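Local coordinates for 2-hydroxyisobutyryl-CoA synthetase (Aquincola tertiaricarbonis, PDB 6HDY), which belongs to the ANL superfamily of AMP-binding enzymes and joins a large nucleotide-binding domain to a smaller C-terminal domain, at residues R263-E266 / K271-D274; F193-G198 / S203-Q208; E421-H424 / A430-T433; Q208-M213 / R240-K245. One frame throughout, in Å; residues are numbered along the deposited sequence.

Contact 1 of 4, residues R263-E266 / K271-D274; sequences RIEE and KVYD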
loop_
_atom_site.group_PDB
_atom_site.type_symbol
_atom_site.label_atom_id
_atom_site.label_comp_id
_atom_site.label_asym_id
_atom_site.label_seq_id
_atom_site.Cartn_x
_atom_site.Cartn_y
_atom_site.Cartn_z
ATOM N N ARG A 263 22.518 8.427 -14.874
ATOM C CA ARG A 263 21.307 9.107 -15.360
ATOM C C ARG A 263 20.384 9.497 -14.208
ATOM O O ARG A 263 19.871 10.613 -14.198
ATOM C CB ARG A 263 20.536 8.254 -16.390
ATOM C CG ARG A 263 20.972 8.511 -17.834
ATOM C CD ARG A 263 20.324 7.542 -18.808
ATOM N NE ARG A 263 20.860 7.683 -20.164
ATOM C CZ ARG A 263 20.159 8.101 -21.218
ATOM N NH1 ARG A 263 18.870 8.399 -21.092
ATOM N NH2 ARG A 263 20.740 8.211 -22.408
ATOM N N ILE A 264 20.191 8.601 -13.229
ATOM C CA ILE A 264 19.312 8.864 -12.079
ATOM C C ILE A 264 19.920 9.949 -11.168
ATOM O O ILE A 264 19.235 10.927 -10.870
ATOM C CB ILE A 264 18.883 7.581 -11.313
ATOM C CG1 ILE A 264 18.262 6.536 -12.280
ATOM C CG2 ILE A 264 17.889 7.936 -10.186
ATOM C CD1 ILE A 264 18.130 5.129 -11.731
ATOM N N GLU A 265 21.193 9.802 -10.762
ATOM C CA GLU A 265 21.883 10.804 -9.931
ATOM C C GLU A 265 21.880 12.202 -10.588
ATOM O O GLU A 265 21.688 13.196 -9.896
ATOM C CB GLU A 265 23.334 10.381 -9.635
ATOM C CG GLU A 265 23.426 9.196 -8.692
ATOM C CD GLU A 265 24.767 8.915 -8.045
ATOM O OE1 GLU A 265 25.789 9.461 -8.514
ATOM O OE2 GLU A 265 24.791 8.157 -7.049
ATOM N N GLU A 266 22.035 12.269 -11.918
ATOM C CA GLU A 266 22.035 13.555 -12.640
ATOM C C GLU A 266 20.635 14.183 -12.660
ATOM O O GLU A 266 20.507 15.385 -12.412
ATOM C CB GLU A 266 22.634 13.412 -14.067
ATOM C CG GLU A 266 22.193 14.463 -15.083
ATOM C CD GLU A 266 22.627 15.900 -14.835
ATOM O OE1 GLU A 266 23.851 16.156 -14.760
ATOM O OE2 GLU A 266 21.737 16.781 -14.783
ATOM N N LYS A 271 22.332 11.193 -4.489
ATOM C CA LYS A 271 23.091 9.935 -4.514
ATOM C C LYS A 271 22.133 8.767 -4.692
ATOM O O LYS A 271 20.999 8.833 -4.229
ATOM C CB LYS A 271 23.902 9.743 -3.223
ATOM C CG LYS A 271 25.189 10.559 -3.208
ATOM C CD LYS A 271 26.042 10.273 -1.988
ATOM C CE LYS A 271 27.038 9.164 -2.195
ATOM N NZ LYS A 271 28.232 9.362 -1.341
ATOM N N VAL A 272 22.594 7.701 -5.370
ATOM C CA VAL A 272 21.807 6.498 -5.597
ATOM C C VAL A 272 22.429 5.358 -4.797
ATOM O O VAL A 272 23.643 5.219 -4.783
ATOM C CB VAL A 272 21.652 6.171 -7.114
ATOM C CG1 VAL A 272 21.238 4.713 -7.336
ATOM C CG2 VAL A 272 20.648 7.111 -7.777
ATOM N N TYR A 273 21.598 4.572 -4.090
ATOM C CA TYR A 273 22.079 3.413 -3.344
ATOM C C TYR A 273 21.420 2.167 -3.835
ATOM O O TYR A 273 20.231 2.192 -4.135
ATOM C CB TYR A 273 21.872 3.579 -1.839
ATOM C CG TYR A 273 22.660 4.745 -1.296
ATOM C CD1 TYR A 273 24.051 4.782 -1.409
ATOM C CD2 TYR A 273 22.018 5.863 -0.780
ATOM C CE1 TYR A 273 24.784 5.872 -0.950
ATOM C CE2 TYR A 273 22.743 6.947 -0.286
ATOM C CZ TYR A 273 24.126 6.941 -0.361
ATOM O OH TYR A 273 24.843 8.018 0.087
ATOM N N ASP A 274 22.201 1.085 -3.934
ATOM C CA ASP A 274 21.735 -0.229 -4.345
ATOM C C ASP A 274 21.523 -1.085 -3.083
ATOM O O ASP A 274 22.337 -1.031 -2.154
ATOM C CB ASP A 274 22.759 -0.890 -5.287
ATOM C CG ASP A 274 22.291 -2.098 -6.101
ATOM O OD1 ASP A 274 21.065 -2.245 -6.314
ATOM O OD2 ASP A 274 23.157 -2.841 -6.604
HETATM O O HOH W 1 26.015 6.900 -4.957
#
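Glu265 reaches from helix 258-268 to the backbone of Val272, whose N lies 2.8 Å from Glu265 OE2. The N-H...O angle of 153° makes this a moderately straight bond, and the donor meets the anti side of the carboxylate, 20° out of its plane. A water donates to Glu265 OE2 at 2.7 Å and to Val272 O at 2.9 Å, so OE2 is linked to both backbone polar atoms of one residue. The side chain manages this because CG stands anti to the carbonyl carbon (chi1 -70°) and the chain beyond it is extended. Its aliphatic part is used too: Glu265 CG rests on Val272 CG2 at 3.6 Å. From the neighbouring helix position Ile264 CG2 meets Val272 CG2 at 3.8 Å, the two side chains crossing at about a right angle. Outward from here, Phe249 touches both Ile264 and Val272, and Ile264 also packs on Pro222, Ala225 and Ile226 of helix 222-234. These elements belong to the beta-alpha-beta unit of strand 246-249, helix 258-268 and strand 271-274, whose last residue, Asp274, bonds N6 of the bound 8LQ through OD1. Lys271 NZ instead bonds Glu291 O. Lys271 and Tyr273 make backbone hydrogen bonds, Lys271 with Lys245 and Leu247, Tyr273 with Leu247 and Phe249, whereas Val272 N is satisfied by a carboxylate; two donors on OE2 would probably stabilise its charged form.

Contact 2 of 4, residues F193-G198 / S203-Q208; sequences FPFGAG and SARLVQ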
loop_
_atom_site.group_PDB
_atom_site.type_symbol
_atom_site.label_atom_id
_atom_site.label_comp_id
_atom_site.label_asym_id
_atom_site.label_seq_id
_atom_site.Cartn_x
_atom_site.Cartn_y
_atom_site.Cartn_z
ATOM N N PHE A 193 6.700 8.345 4.466
ATOM C CA PHE A 193 5.745 8.842 3.477
ATOM C C PHE A 193 5.392 7.689 2.482
ATOM O O PHE A 193 5.960 7.611 1.374
ATOM C CB PHE A 193 6.308 10.111 2.778
ATOM C CG PHE A 193 5.477 10.675 1.650
ATOM C CD1 PHE A 193 4.085 10.610 1.685
ATOM C CD2 PHE A 193 6.083 11.327 0.578
ATOM C CE1 PHE A 193 3.313 11.131 0.638
ATOM C CE2 PHE A 193 5.312 11.880 -0.456
ATOM C CZ PHE A 193 3.931 11.775 -0.426
ATOM N N PRO A 194 4.475 6.766 2.874
ATOM C CA PRO A 194 4.155 5.639 1.980
ATOM C C PRO A 194 3.170 5.997 0.869
ATOM O O PRO A 194 1.987 5.654 0.917
ATOM C CB PRO A 194 3.646 4.574 2.950
ATOM C CG PRO A 194 2.994 5.346 4.051
ATOM C CD PRO A 194 3.689 6.682 4.130
ATOM N N PHE A 195 3.680 6.692 -0.169
ATOM C CA PHE A 195 2.829 7.065 -1.300
ATOM C C PHE A 195 2.474 5.824 -2.121
ATOM O O PHE A 195 1.377 5.730 -2.622
ATOM C CB PHE A 195 3.487 8.165 -2.175
ATOM C CG PHE A 195 2.588 8.692 -3.270
ATOM C CD1 PHE A 195 2.551 8.079 -4.522
ATOM C CD2 PHE A 195 1.802 9.823 -3.065
ATOM C CE1 PHE A 195 1.720 8.568 -5.544
ATOM C CE2 PHE A 195 0.947 10.294 -4.075
ATOM C CZ PHE A 195 0.915 9.663 -5.312
ATOM N N GLY A 196 3.386 4.882 -2.259
ATOM C CA GLY A 196 3.068 3.683 -3.026
ATOM C C GLY A 196 3.193 3.872 -4.514
ATOM O O GLY A 196 3.805 4.836 -4.968
ATOM N N ALA A 197 2.614 2.943 -5.287
ATOM C CA ALA A 197 2.694 2.922 -6.750
ATOM C C ALA A 197 1.653 1.948 -7.268
ATOM O O ALA A 197 1.019 1.259 -6.471
ATOM C CB ALA A 197 4.097 2.481 -7.188
ATOM N N GLY A 198 1.464 1.921 -8.585
ATOM C CA GLY A 198 0.592 0.955 -9.242
ATOM C C GLY A 198 -0.648 1.464 -9.932
ATOM O O GLY A 198 -1.093 0.857 -10.916
ATOM N N SER A 203 1.711 8.855 -10.577
ATOM C CA SER A 203 2.997 9.486 -10.887
ATOM C C SER A 203 2.880 10.987 -11.090
ATOM O O SER A 203 3.740 11.742 -10.621
ATOM C CB SER A 203 3.630 8.826 -12.108
ATOM O OG SER A 203 3.591 7.417 -11.962
ATOM N N ALA A 204 1.799 11.426 -11.762
ATOM C CA ALA A 204 1.559 12.854 -11.989
ATOM C C ALA A 204 1.312 13.535 -10.648
ATOM O O ALA A 204 1.828 14.617 -10.418
ATOM C CB ALA A 204 0.372 13.059 -12.929
ATOM N N ARG A 205 0.595 12.866 -9.737
ATOM C CA ARG A 205 0.325 13.412 -8.411
ATOM C C ARG A 205 1.559 13.377 -7.504
ATOM O O ARG A 205 1.804 14.335 -6.776
ATOM C CB ARG A 205 -0.892 12.738 -7.790
ATOM C CG ARG A 205 -2.197 13.273 -8.384
ATOM C CD ARG A 205 -3.459 12.846 -7.643
ATOM N NE ARG A 205 -3.654 11.398 -7.692
ATOM C CZ ARG A 205 -3.196 10.561 -6.770
ATOM N NH1 ARG A 205 -3.391 9.254 -6.899
ATOM N NH2 ARG A 205 -2.532 11.022 -5.716
ATOM N N LEU A 206 2.371 12.314 -7.609
ATOM C CA LEU A 206 3.599 12.143 -6.837
ATOM C C LEU A 206 4.592 13.256 -7.046
ATOM O O LEU A 206 5.150 13.740 -6.075
ATOM C CB LEU A 206 4.271 10.782 -7.125
ATOM C CG LEU A 206 5.545 10.432 -6.288
ATOM C CD1 LEU A 206 5.315 10.662 -4.755
ATOM C CD2 LEU A 206 5.938 8.971 -6.517
ATOM N N VAL A 207 4.853 13.631 -8.303
ATOM C CA VAL A 207 5.810 14.691 -8.625
ATOM C C VAL A 207 5.404 16.003 -7.932
ATOM O O VAL A 207 6.275 16.668 -7.366
ATOM C CB VAL A 207 6.120 14.847 -10.145
ATOM C CG1 VAL A 207 6.833 13.605 -10.672
ATOM C CG2 VAL A 207 4.867 15.145 -10.971
ATOM N N GLN A 208 4.082 16.307 -7.879
ATOM C CA GLN A 208 3.564 17.473 -7.152
ATOM C C GLN A 208 3.860 17.337 -5.662
ATOM O O GLN A 208 4.318 18.312 -5.073
ATOM C CB GLN A 208 2.051 17.684 -7.385
ATOM C CG GLN A 208 1.659 18.059 -8.822
ATOM C CD GLN A 208 2.235 19.382 -9.333
ATOM O OE1 GLN A 208 2.699 20.266 -8.573
ATOM N NE2 GLN A 208 2.219 19.540 -10.653
#
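Phe195 and Leu206 carry the contact through a CH-pi interaction. Leu206 CD1 sits over one face of the Phe195 ring, 3.9 Å from its centroid and 20° off the normal, displaced toward the rim on the CG side; its distance to Phe195 CG is 3.7 Å. Leu206 brings more than the one methyl, since its CB lies 3.7 Å from Phe195 CE1. Phe195 holds CG opposite the backbone N (chi1 -174°) and Leu206 is likewise anti, which brings the Phe195 ring and the Leu206 methyls together. A looser apolar contact joins Leu206 CD1 to Phe193 CE2 at 4.5 Å, and Phe195 CB covers one face of the Phe193 ring.

The two segments form the first half of a beta-alpha-beta crossover in the large domain: the chain leaves strand 191-193, outermost in the parallel sheet within this chain, turns, and enters helix 202-213, with strand 217-220 following. Leu206 also packs on Cys167 of strand 165-168 and on Tyr224 and Leu228 of helix 222-234.

The contact of a charged group with a ring is less regular. Arg205 bends at chi3 and brings NH2 to 3.7 Å from Phe195 CZ, with guanidinium and ring planes 42° apart, so the two do not stack flat.

Backbone bonding shapes the loop itself. Phe195 N donates to Phe193 O at 2.9 Å around Pro194, the centre of an inverse gamma turn. Phe195 O bonds Ser173 OG of the second subunit, and Leu174 of that subunit packs on both Phe195 and Arg205.

Contact 3 of 4, residues E421-H424 / A430-T433; sequences ESVH and ALET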
loop_
_atom_site.group_PDB
_atom_site.type_symbol
_atom_site.label_atom_id
_atom_site.label_comp_id
_atom_site.label_asym_id
_atom_site.label_seq_id
_atom_site.Cartn_x
_atom_site.Cartn_y
_atom_site.Cartn_z
ATOM N N GLU A 421 13.732 12.621 -28.136
ATOM C CA GLU A 421 12.879 13.564 -28.870
ATOM C C GLU A 421 13.714 14.582 -29.707
ATOM O O GLU A 421 13.301 14.926 -30.824
ATOM C CB GLU A 421 11.924 14.303 -27.923
ATOM C CG GLU A 421 10.764 13.437 -27.465
ATOM C CD GLU A 421 10.059 13.958 -26.232
ATOM O OE1 GLU A 421 10.305 13.414 -25.131
ATOM O OE2 GLU A 421 9.276 14.926 -26.364
ATOM N N SER A 422 14.907 14.995 -29.183
ATOM C CA SER A 422 15.834 15.921 -29.857
ATOM C C SER A 422 16.509 15.254 -31.061
ATOM O O SER A 422 16.722 15.925 -32.082
ATOM C CB SER A 422 16.858 16.507 -28.886
ATOM O OG SER A 422 17.804 15.544 -28.455
ATOM N N VAL A 423 16.815 13.926 -30.951
ATOM C CA VAL A 423 17.381 13.146 -32.071
ATOM C C VAL A 423 16.276 13.035 -33.149
ATOM O O VAL A 423 16.550 13.242 -34.325
ATOM C CB VAL A 423 17.977 11.772 -31.628
ATOM C CG1 VAL A 423 18.169 10.820 -32.818
ATOM C CG2 VAL A 423 19.305 11.974 -30.901
ATOM N N HIS A 424 15.015 12.788 -32.722
ATOM C CA HIS A 424 13.849 12.724 -33.615
ATOM C C HIS A 424 13.614 14.072 -34.360
ATOM O O HIS A 424 13.502 14.073 -35.597
ATOM C CB HIS A 424 12.578 12.248 -32.865
ATOM C CG HIS A 424 11.452 11.933 -33.800
ATOM N ND1 HIS A 424 11.378 10.704 -34.463
ATOM C CD2 HIS A 424 10.444 12.725 -34.236
ATOM C CE1 HIS A 424 10.318 10.788 -35.255
ATOM N NE2 HIS A 424 9.725 11.988 -35.155
ATOM N N ALA A 430 19.486 12.161 -38.949
ATOM C CA ALA A 430 19.940 12.110 -37.564
ATOM C C ALA A 430 19.429 10.849 -36.849
ATOM O O ALA A 430 20.169 10.263 -36.051
ATOM C CB ALA A 430 19.494 13.351 -36.818
ATOM N N LEU A 431 18.165 10.442 -37.133
ATOM C CA LEU A 431 17.546 9.234 -36.591
ATOM C C LEU A 431 18.336 8.021 -37.086
ATOM O O LEU A 431 18.778 7.215 -36.273
ATOM C CB LEU A 431 16.063 9.132 -37.014
ATOM C CG LEU A 431 15.068 9.960 -36.209
ATOM C CD1 LEU A 431 13.790 10.194 -36.995
ATOM C CD2 LEU A 431 14.779 9.321 -34.852
ATOM N N GLU A 432 18.572 7.940 -38.402
ATOM C CA GLU A 432 19.369 6.892 -39.036
ATOM C C GLU A 432 20.807 6.798 -38.464
ATOM O O GLU A 432 21.277 5.693 -38.204
ATOM C CB GLU A 432 19.358 7.043 -40.564
ATOM C CG GLU A 432 20.018 5.894 -41.326
ATOM C CD GLU A 432 19.693 4.460 -40.920
ATOM O OE1 GLU A 432 18.520 4.175 -40.587
ATOM O OE2 GLU A 432 20.603 3.606 -40.994
ATOM N N THR A 433 21.465 7.943 -38.221
ATOM C CA THR A 433 22.803 8.038 -37.621
ATOM C C THR A 433 22.794 7.442 -36.195
ATOM O O THR A 433 23.785 6.833 -35.775
ATOM C CB THR A 433 23.277 9.508 -37.642
ATOM O OG1 THR A 433 23.354 9.956 -39.003
ATOM C CG2 THR A 433 24.624 9.719 -36.942
#
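His424 ND1 is approached by both methyls of Leu431, with CD1 at 3.5 Å and CD2 at 3.7 Å. No hydrogen bond crosses between the two segments, so the approach of these carbons to a ring nitrogen is van der Waals packing. CD1 also comes within 3.9 Å of His424 CE1, and the line of approach to the imidazole is oblique. The ring gets there because CG of His424 is opposite the backbone N (chi1 -169°), while Leu431 turns CG opposite its carbonyl carbon (chi1 -81°) and sends its branched end across. Leu431 CD2 also packs against the backbone, 3.7 Å from His424 CA.

One helix position earlier, Val423 supplies the second part of the interface. Its CG1 lies 3.8 Å from Ala430 O and 4.2 Å from Leu431 CD2. Ala430 answers from the other helix by placing CB 3.9 Å from Val423 O. Each of these two carbonyl oxygens is thus met by a methyl carbon of the facing segment.

The surroundings are largely solvent-facing. Pro457 packs on both His424 and Glu421, and Glu421 OE1 bonds Asn458 ND2, which ties the short helix to a loop. Along helix 428-446, Glu432 forms a salt bridge with Arg435 away from the interface.

Helices 421-425 and 428-446 are two consecutive helices joined by a short turn, at the surface of the C-terminal domain. Together they make the connection of a beta-alpha-beta crossover from strand 413-419 to its parallel neighbour 450-454.

Contact 4 of 4, residues Q208-M213 / R240-K245; sequences QWLDTM and RNFGLK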
loop_
_atom_site.group_PDB
_atom_site.type_symbol
_atom_site.label_atom_id
_atom_site.label_comp_id
_atom_site.label_asym_id
_atom_site.label_seq_id
_atom_site.Cartn_x
_atom_site.Cartn_y
_atom_site.Cartn_z
ATOM N N GLN A 208 4.082 16.307 -7.879
ATOM C CA GLN A 208 3.564 17.473 -7.152
ATOM C C GLN A 208 3.860 17.337 -5.662
ATOM O O GLN A 208 4.318 18.312 -5.073
ATOM C CB GLN A 208 2.051 17.684 -7.385
ATOM C CG GLN A 208 1.659 18.059 -8.822
ATOM C CD GLN A 208 2.235 19.382 -9.333
ATOM O OE1 GLN A 208 2.699 20.266 -8.573
ATOM N NE2 GLN A 208 2.219 19.540 -10.653
ATOM N N TRP A 209 3.643 16.115 -5.057
ATOM C CA TRP A 209 3.934 15.865 -3.645
ATOM C C TRP A 209 5.407 15.982 -3.328
ATOM O O TRP A 209 5.743 16.476 -2.262
ATOM C CB TRP A 209 3.381 14.506 -3.162
ATOM C CG TRP A 209 1.927 14.566 -2.825
ATOM C CD1 TRP A 209 0.884 14.454 -3.697
ATOM C CD2 TRP A 209 1.352 14.786 -1.536
ATOM N NE1 TRP A 209 -0.306 14.584 -3.032
ATOM C CE2 TRP A 209 -0.052 14.794 -1.701
ATOM C CE3 TRP A 209 1.880 14.936 -0.244
ATOM C CZ2 TRP A 209 -0.932 14.988 -0.630
ATOM C CZ3 TRP A 209 1.002 15.104 0.815
ATOM C CH2 TRP A 209 -0.378 15.152 0.614
ATOM N N LEU A 210 6.291 15.530 -4.238
ATOM C CA LEU A 210 7.750 15.605 -4.050
ATOM C C LEU A 210 8.245 17.058 -4.135
ATOM O O LEU A 210 9.180 17.433 -3.417
ATOM C CB LEU A 210 8.492 14.743 -5.082
ATOM C CG LEU A 210 8.143 13.242 -5.131
ATOM C CD1 LEU A 210 8.680 12.621 -6.397
ATOM C CD2 LEU A 210 8.662 12.497 -3.922
ATOM N N ASP A 211 7.621 17.867 -5.017
ATOM C CA ASP A 211 7.934 19.286 -5.183
ATOM C C ASP A 211 7.484 20.057 -3.940
ATOM O O ASP A 211 8.221 20.914 -3.467
ATOM C CB ASP A 211 7.243 19.846 -6.440
ATOM C CG ASP A 211 7.714 21.242 -6.846
ATOM O OD1 ASP A 211 8.812 21.350 -7.441
ATOM O OD2 ASP A 211 6.957 22.211 -6.621
ATOM N N THR A 212 6.288 19.736 -3.395
ATOM C CA THR A 212 5.756 20.379 -2.190
ATOM C C THR A 212 6.512 19.945 -0.920
ATOM O O THR A 212 7.004 20.803 -0.183
ATOM C CB THR A 212 4.245 20.116 -2.061
ATOM O OG1 THR A 212 3.575 20.506 -3.264
ATOM C CG2 THR A 212 3.622 20.823 -0.848
ATOM N N MET A 213 6.579 18.622 -0.664
ATOM C CA MET A 213 7.160 18.010 0.543
ATOM C C MET A 213 8.674 18.052 0.619
ATOM O O MET A 213 9.206 18.112 1.717
ATOM C CB MET A 213 6.675 16.552 0.723
ATOM C CG MET A 213 5.193 16.394 1.004
ATOM S SD MET A 213 4.638 17.072 2.597
ATOM C CE MET A 213 3.216 17.866 2.030
ATOM N N ARG A 240 15.283 17.961 -9.860
ATOM C CA ARG A 240 16.431 18.352 -9.033
ATOM C C ARG A 240 15.935 19.233 -7.861
ATOM O O ARG A 240 16.668 19.447 -6.877
ATOM C CB ARG A 240 17.449 19.131 -9.877
ATOM C CG ARG A 240 18.341 18.223 -10.711
ATOM C CD ARG A 240 19.472 18.960 -11.402
ATOM N NE ARG A 240 20.606 18.060 -11.629
ATOM C CZ ARG A 240 21.747 18.086 -10.943
ATOM N NH1 ARG A 240 21.945 18.999 -9.998
ATOM N NH2 ARG A 240 22.708 17.205 -11.208
ATOM N N ASN A 241 14.682 19.737 -7.981
ATOM C CA ASN A 241 14.059 20.610 -7.003
ATOM C C ASN A 241 13.160 19.843 -6.031
ATOM O O ASN A 241 12.247 20.426 -5.448
ATOM C CB ASN A 241 13.295 21.763 -7.703
ATOM C CG ASN A 241 13.228 23.077 -6.929
ATOM O OD1 ASN A 241 13.270 23.128 -5.686
ATOM N ND2 ASN A 241 13.083 24.180 -7.658
ATOM N N PHE A 242 13.450 18.542 -5.823
ATOM C CA PHE A 242 12.679 17.682 -4.922
ATOM C C PHE A 242 13.346 17.550 -3.545
ATOM O O PHE A 242 12.826 16.859 -2.672
ATOM C CB PHE A 242 12.438 16.314 -5.584
ATOM C CG PHE A 242 11.484 16.299 -6.766
ATOM C CD1 PHE A 242 10.695 17.411 -7.066
ATOM C CD2 PHE A 242 11.331 15.154 -7.540
ATOM C CE1 PHE A 242 9.780 17.378 -8.125
ATOM C CE2 PHE A 242 10.391 15.110 -8.581
ATOM C CZ PHE A 242 9.631 16.227 -8.874
ATOM N N GLY A 243 14.487 18.226 -3.375
ATOM C CA GLY A 243 15.275 18.255 -2.143
ATOM C C GLY A 243 15.899 16.938 -1.735
ATOM O O GLY A 243 16.312 16.794 -0.582
ATOM N N LEU A 244 15.984 15.966 -2.682
ATOM C CA LEU A 244 16.502 14.621 -2.425
ATOM C C LEU A 244 17.975 14.578 -2.172
ATOM O O LEU A 244 18.757 15.159 -2.938
ATOM C CB LEU A 244 16.129 13.631 -3.555
ATOM C CG LEU A 244 14.648 13.267 -3.682
ATOM C CD1 LEU A 244 14.309 12.885 -5.100
ATOM C CD2 LEU A 244 14.237 12.163 -2.676
ATOM N N LYS A 245 18.367 13.887 -1.094
ATOM C CA LYS A 245 19.790 13.687 -0.794
ATOM C C LYS A 245 20.139 12.313 -1.361
ATOM O O LYS A 245 21.281 12.057 -1.766
ATOM C CB LYS A 245 20.077 13.746 0.718
ATOM C CG LYS A 245 19.668 15.072 1.405
ATOM C CD LYS A 245 20.538 16.288 1.000
ATOM C CE LYS A 245 19.974 17.613 1.476
ATOM N NZ LYS A 245 18.885 18.123 0.596
#
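The Phe242 ring has Leu210 CB over the centre of one face, 3.8 Å from the centroid and only 12° off the normal, a CH-pi contact. Leu210 CD1 extends the coverage, lying 3.7 Å from Phe242 CE2. The backbone of Asp211 approaches obliquely, its N 3.7 Å from Phe242 CD1. Here helix 202-213 of the large AMP-binding domain packs on the loop that leads into strand 246-249 of the parallel sheet. Phe242 turns CG opposite its carbonyl carbon (chi1 -70°), and the ring thereby lies against the helix. It also touches Ala232 of helix 222-234 and Tyr268 of helix 258-268, so one aromatic side chain contacts three helices. The Asp211 carboxylate does not stack on it: the two planes are 78° apart and the closest approach of the Asp211 side chain is CB to Phe242 CE1, 3.9 Å. The polar link between the segments is indirect, since Lys214 NZ bonds both Asp211 O and Asn241 O. Within the helix Gln208 O accepts two bonds from opposite faces of its carbonyl plane, one from Thr212 N at 3.0 Å and one from Thr212 OG1 at 2.9 Å.

Following the chain, contact 2 closes the turn from strand 191-193 into helix 202-213. The same helix continues into contact 4, which shares Gln208 and closes the longer excursion through strand 217-220 and helix 222-234. Contact 1 closes the short turn from helix 258-268 to strand 271-274. Contact 3, apart in the C-terminal domain, closes the turn between helices 421-425 and 428-446, its nearest atoms about 9 Å from those of contact 1. All run in series, none nested or crossed. Contacts 2 and 4 pack directly, Phe193 CZ lying 3.8 Å from Trp209 CE3. Contacts 4 and 1 meet through a probable hydrogen bond from Lys271 N to Lys245 O (3.0 Å) and the Glu266-Arg240 salt bridge.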